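Local coordinates for galactose mutarotase-like protein (PDB 3OS7) that probably binds carbohydrate and may interconvert the anomers of aldose sugars, at residues K145-Y157 with T167-P179. Residues are numbered along the deposited sequence; the frame is centred on the assembly and turned at random.
Sequences KYFSHEFQFKLSY and TTSVVNLSSEEMP. With EDO (1,2-ethanediol), chain H.
Q152, K154 and S156 pair with V171, S169 and T167 in an antiparallel beta hairpin of the galactose mutarotase-like fold; the strand axes 151-157 and 167-172 run 168° apart in direction. Each of these three pairs exchanges two backbone hydrogen bonds, from K154 N to S169 O at 2.8 Å to Q152 N to V171 O at 3.2 Å. Beyond the strands, L173 N still donates to E150 O, but from well above the carbonyl plane, as the ladder gives way to loop.

Apolar packing occupies the face of F151, F153, L155, T168 and V170. V170 CB lies 3.9 Å from the centroid of the F153 ring, 13° off its normal, a CH-pi contact, while T168 CG2 meets that ring's edge. M178, present as selenomethionine with CG anti to the backbone N, lays CG over one H149 face and brings it 3.7 Å from F147 CZ; its selenium contacts F151 CB.

On the other face, Q152 OE1 accepts a hydrogen bond from O2, and S169 OG is bonded to O1, of a 1,2-ethanediol that probably came from the crystallisation liquor.

Polar bonds organise the turn that follows strand 167-172. N172 OD1 accepts from S174 N, an Asx turn, and from S174 OG; E176 N donates to S174 OG, an ST turn. H149, whose NE2 bonds Y95 OH, joins this network through ND1, which donates to S174 OG at 2.9 Å and 167°, with the oxygen in the imidazole plane.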
# COMPACT_ATOMS: atom_id res chain seq x y z
N LYS A 145 24.19 -7.83 -1.01
CA LYS A 145 25.26 -7.26 -1.83
C LYS A 145 24.86 -6.02 -2.64
O LYS A 145 25.73 -5.17 -2.95
CB LYS A 145 25.85 -8.31 -2.78
CG LYS A 145 24.89 -8.88 -3.79
CD LYS A 145 25.59 -9.97 -4.64
CE LYS A 145 24.69 -11.19 -4.85
NZ LYS A 145 24.47 -12.03 -3.60
N TYR A 146 23.58 -5.91 -2.99
CA TYR A 146 23.08 -4.73 -3.69
C TYR A 146 22.65 -3.57 -2.77
O TYR A 146 22.66 -2.41 -3.19
CB TYR A 146 21.90 -5.09 -4.58
CG TYR A 146 22.23 -6.15 -5.58
CD1 TYR A 146 23.04 -5.87 -6.67
CD2 TYR A 146 21.74 -7.44 -5.42
CE1 TYR A 146 23.35 -6.86 -7.60
CE2 TYR A 146 22.05 -8.42 -6.34
CZ TYR A 146 22.87 -8.13 -7.41
OH TYR A 146 23.18 -9.10 -8.32
N PHE A 147 22.22 -3.91 -1.55
CA PHE A 147 21.75 -2.92 -0.57
C PHE A 147 22.26 -3.34 0.81
O PHE A 147 21.58 -4.05 1.57
CB PHE A 147 20.24 -2.87 -0.62
CG PHE A 147 19.65 -1.77 0.16
CD1 PHE A 147 19.70 -0.48 -0.30
CD2 PHE A 147 19.03 -2.02 1.39
CE1 PHE A 147 19.13 0.56 0.44
CE2 PHE A 147 18.45 -0.98 2.11
CZ PHE A 147 18.52 0.29 1.64
N SER A 148 23.49 -2.94 1.11
CA SER A 148 24.17 -3.50 2.27
C SER A 148 23.82 -2.78 3.58
O SER A 148 24.70 -2.21 4.25
CB SER A 148 25.68 -3.53 2.03
OG SER A 148 25.97 -4.27 0.86
N HIS A 149 22.55 -2.86 3.94
CA HIS A 149 22.06 -2.37 5.22
C HIS A 149 21.14 -3.41 5.81
O HIS A 149 20.07 -3.68 5.25
CB HIS A 149 21.24 -1.08 5.07
CG HIS A 149 21.98 0.04 4.42
ND1 HIS A 149 22.81 0.90 5.11
CD2 HIS A 149 22.01 0.47 3.13
CE1 HIS A 149 23.32 1.79 4.28
NE2 HIS A 149 22.87 1.53 3.06
N GLU A 150 21.53 -4.00 6.94
CA GLU A 150 20.60 -4.83 7.71
C GLU A 150 19.41 -3.98 8.18
O GLU A 150 19.56 -2.81 8.50
CB GLU A 150 21.29 -5.51 8.89
CG GLU A 150 22.33 -6.55 8.43
CD GLU A 150 22.84 -7.47 9.53
OE1 GLU A 150 23.27 -6.96 10.57
OE2 GLU A 150 22.85 -8.72 9.34
N PHE A 151 18.23 -4.56 8.16
CA PHE A 151 17.04 -3.86 8.63
C PHE A 151 15.96 -4.84 9.07
O PHE A 151 16.02 -6.02 8.74
CB PHE A 151 16.51 -2.86 7.57
CG PHE A 151 15.97 -3.48 6.30
CD1 PHE A 151 14.69 -4.00 6.26
CD2 PHE A 151 16.74 -3.51 5.13
CE1 PHE A 151 14.19 -4.57 5.09
CE2 PHE A 151 16.25 -4.06 3.97
CZ PHE A 151 14.94 -4.59 3.96
N GLN A 152 14.99 -4.35 9.83
CA GLN A 152 13.79 -5.12 10.11
C GLN A 152 12.59 -4.27 9.76
O GLN A 152 12.43 -3.16 10.27
CB GLN A 152 13.68 -5.52 11.58
CG GLN A 152 12.48 -6.41 11.89
CD GLN A 152 12.36 -6.72 13.37
OE1 GLN A 152 11.97 -5.86 14.17
NE2 GLN A 152 12.69 -7.96 13.73
N PHE A 153 11.74 -4.81 8.91
CA PHE A 153 10.43 -4.27 8.64
C PHE A 153 9.39 -4.97 9.55
O PHE A 153 9.50 -6.16 9.86
CB PHE A 153 10.07 -4.52 7.17
CG PHE A 153 9.94 -3.29 6.33
CD1 PHE A 153 8.73 -2.65 6.21
CD2 PHE A 153 11.04 -2.81 5.60
CE1 PHE A 153 8.60 -1.55 5.40
CE2 PHE A 153 10.91 -1.70 4.78
CZ PHE A 153 9.70 -1.08 4.68
N LYS A 154 8.38 -4.22 9.96
CA LYS A 154 7.27 -4.79 10.73
C LYS A 154 5.96 -4.21 10.25
O LYS A 154 5.86 -3.00 10.01
CB LYS A 154 7.43 -4.50 12.22
CG LYS A 154 6.29 -5.02 13.07
CD LYS A 154 6.65 -5.18 14.58
CE LYS A 154 7.26 -3.96 15.22
NZ LYS A 154 8.09 -4.42 16.41
N LEU A 155 4.99 -5.09 10.06
CA LEU A 155 3.61 -4.69 9.81
C LEU A 155 2.81 -5.13 11.03
O LEU A 155 2.80 -6.30 11.39
CB LEU A 155 3.04 -5.32 8.54
CG LEU A 155 3.88 -5.30 7.28
CD1 LEU A 155 3.18 -5.95 6.09
CD2 LEU A 155 4.28 -3.88 6.94
N SER A 156 2.16 -4.18 11.67
CA SER A 156 1.35 -4.42 12.84
C SER A 156 -0.11 -4.11 12.55
O SER A 156 -0.51 -2.95 12.36
CB SER A 156 1.87 -3.59 14.01
OG SER A 156 1.11 -3.90 15.18
N TYR A 157 -0.92 -5.16 12.46
CA TYR A 157 -2.31 -5.02 12.10
C TYR A 157 -3.21 -5.17 13.30
O TYR A 157 -3.18 -6.19 13.98
CB TYR A 157 -2.67 -6.06 11.04
CG TYR A 157 -2.13 -5.70 9.69
CD1 TYR A 157 -2.72 -4.67 8.95
CD2 TYR A 157 -1.05 -6.35 9.15
CE1 TYR A 157 -2.26 -4.33 7.71
CE2 TYR A 157 -0.58 -6.00 7.88
CZ TYR A 157 -1.19 -4.99 7.18
OH TYR A 157 -0.74 -4.60 5.92
N THR A 167 0.02 -0.35 11.16
CA THR A 167 1.21 0.42 11.53
C THR A 167 2.42 -0.26 10.87
O THR A 167 2.76 -1.40 11.20
CB THR A 167 1.37 0.57 13.08
OG1 THR A 167 0.20 1.18 13.63
CG2 THR A 167 2.58 1.45 13.45
N THR A 168 3.05 0.46 9.95
CA THR A 168 4.21 -0.02 9.18
C THR A 168 5.45 0.63 9.76
O THR A 168 5.48 1.82 10.01
CB THR A 168 4.08 0.38 7.70
OG1 THR A 168 2.80 -0.05 7.22
CG2 THR A 168 5.21 -0.19 6.86
N SER A 169 6.49 -0.15 10.02
CA SER A 169 7.71 0.45 10.55
C SER A 169 8.91 -0.26 10.03
O SER A 169 8.83 -1.44 9.69
CB SER A 169 7.70 0.45 12.09
OG SER A 169 7.51 -0.85 12.59
N VAL A 170 10.02 0.46 9.97
CA VAL A 170 11.27 -0.13 9.61
C VAL A 170 12.35 0.52 10.48
O VAL A 170 12.23 1.69 10.82
CB VAL A 170 11.60 0.02 8.11
CG1 VAL A 170 11.52 1.44 7.67
CG2 VAL A 170 12.94 -0.57 7.82
N VAL A 171 13.35 -0.28 10.86
CA VAL A 171 14.47 0.18 11.67
C VAL A 171 15.75 -0.19 10.92
O VAL A 171 15.88 -1.28 10.40
CB VAL A 171 14.45 -0.40 13.12
CG1 VAL A 171 14.42 -1.90 13.15
CG2 VAL A 171 15.68 0.10 13.88
N ASN A 172 16.66 0.77 10.82
CA ASN A 172 17.95 0.58 10.21
C ASN A 172 18.84 -0.10 11.24
O ASN A 172 19.12 0.49 12.28
CB ASN A 172 18.52 1.94 9.80
CG ASN A 172 19.92 1.86 9.24
OD1 ASN A 172 20.45 0.79 8.93
ND2 ASN A 172 20.55 3.03 9.12
N LEU A 173 19.24 -1.34 10.97
CA LEU A 173 20.10 -2.11 11.87
C LEU A 173 21.57 -2.10 11.43
O LEU A 173 22.40 -2.85 11.95
CB LEU A 173 19.56 -3.55 11.99
CG LEU A 173 18.14 -3.67 12.60
CD1 LEU A 173 17.57 -5.11 12.53
CD2 LEU A 173 18.09 -3.09 14.05
N SER A 174 21.90 -1.26 10.45
CA SER A 174 23.22 -1.17 9.87
C SER A 174 24.01 -0.07 10.55
O SER A 174 23.45 0.70 11.33
CB SER A 174 23.16 -0.90 8.35
OG SER A 174 23.03 0.47 8.00
N SER A 175 25.29 0.01 10.18
CA SER A 175 26.19 1.01 10.74
C SER A 175 26.27 2.29 9.91
O SER A 175 27.06 3.17 10.21
CB SER A 175 27.58 0.39 10.90
OG SER A 175 28.11 0.04 9.64
N GLU A 176 25.44 2.39 8.86
CA GLU A 176 25.47 3.52 7.94
C GLU A 176 24.07 4.09 7.72
O GLU A 176 23.06 3.43 7.94
CB GLU A 176 26.04 3.10 6.59
CG GLU A 176 27.50 2.68 6.63
CD GLU A 176 27.98 2.16 5.30
OE1 GLU A 176 27.60 1.03 4.92
OE2 GLU A 176 28.75 2.88 4.64
N GLU A 177 24.03 5.31 7.21
CA GLU A 177 22.79 5.96 6.82
C GLU A 177 22.07 5.16 5.73
O GLU A 177 22.67 4.85 4.72
CB GLU A 177 23.15 7.35 6.29
CG GLU A 177 22.05 8.34 6.35
CD GLU A 177 22.39 9.65 5.67
OE1 GLU A 177 23.49 9.79 5.06
OE2 GLU A 177 21.54 10.54 5.73
N MSE A 178 20.79 4.85 5.94
CA MSE A 178 20.02 3.99 5.05
C MSE A 178 18.97 4.80 4.27
O MSE A 178 18.12 5.45 4.86
CB MSE A 178 19.30 2.91 5.84
CG MSE A 178 18.69 1.82 4.97
SE MSE A 178 17.58 0.62 5.95
CE MSE A 178 15.87 1.49 5.82
N PRO A 179 19.01 4.73 2.94
CA PRO A 179 17.95 5.36 2.14
C PRO A 179 16.59 4.78 2.48
O PRO A 179 16.47 3.57 2.71
CB PRO A 179 18.30 4.94 0.70
CG PRO A 179 19.78 4.63 0.76
CD PRO A 179 20.03 4.09 2.11
C1 EDO H . 10.73 -1.10 13.49
O1 EDO H . 9.67 -0.97 14.43
C2 EDO H . 10.67 -2.47 12.82
O2 EDO H . 10.80 -3.53 13.79
O HOH W 1 25.87 -0.64 5.96
O HOH W 2 24.54 -4.85 10.11
O HOH W 3 -1.63 -0.94 14.05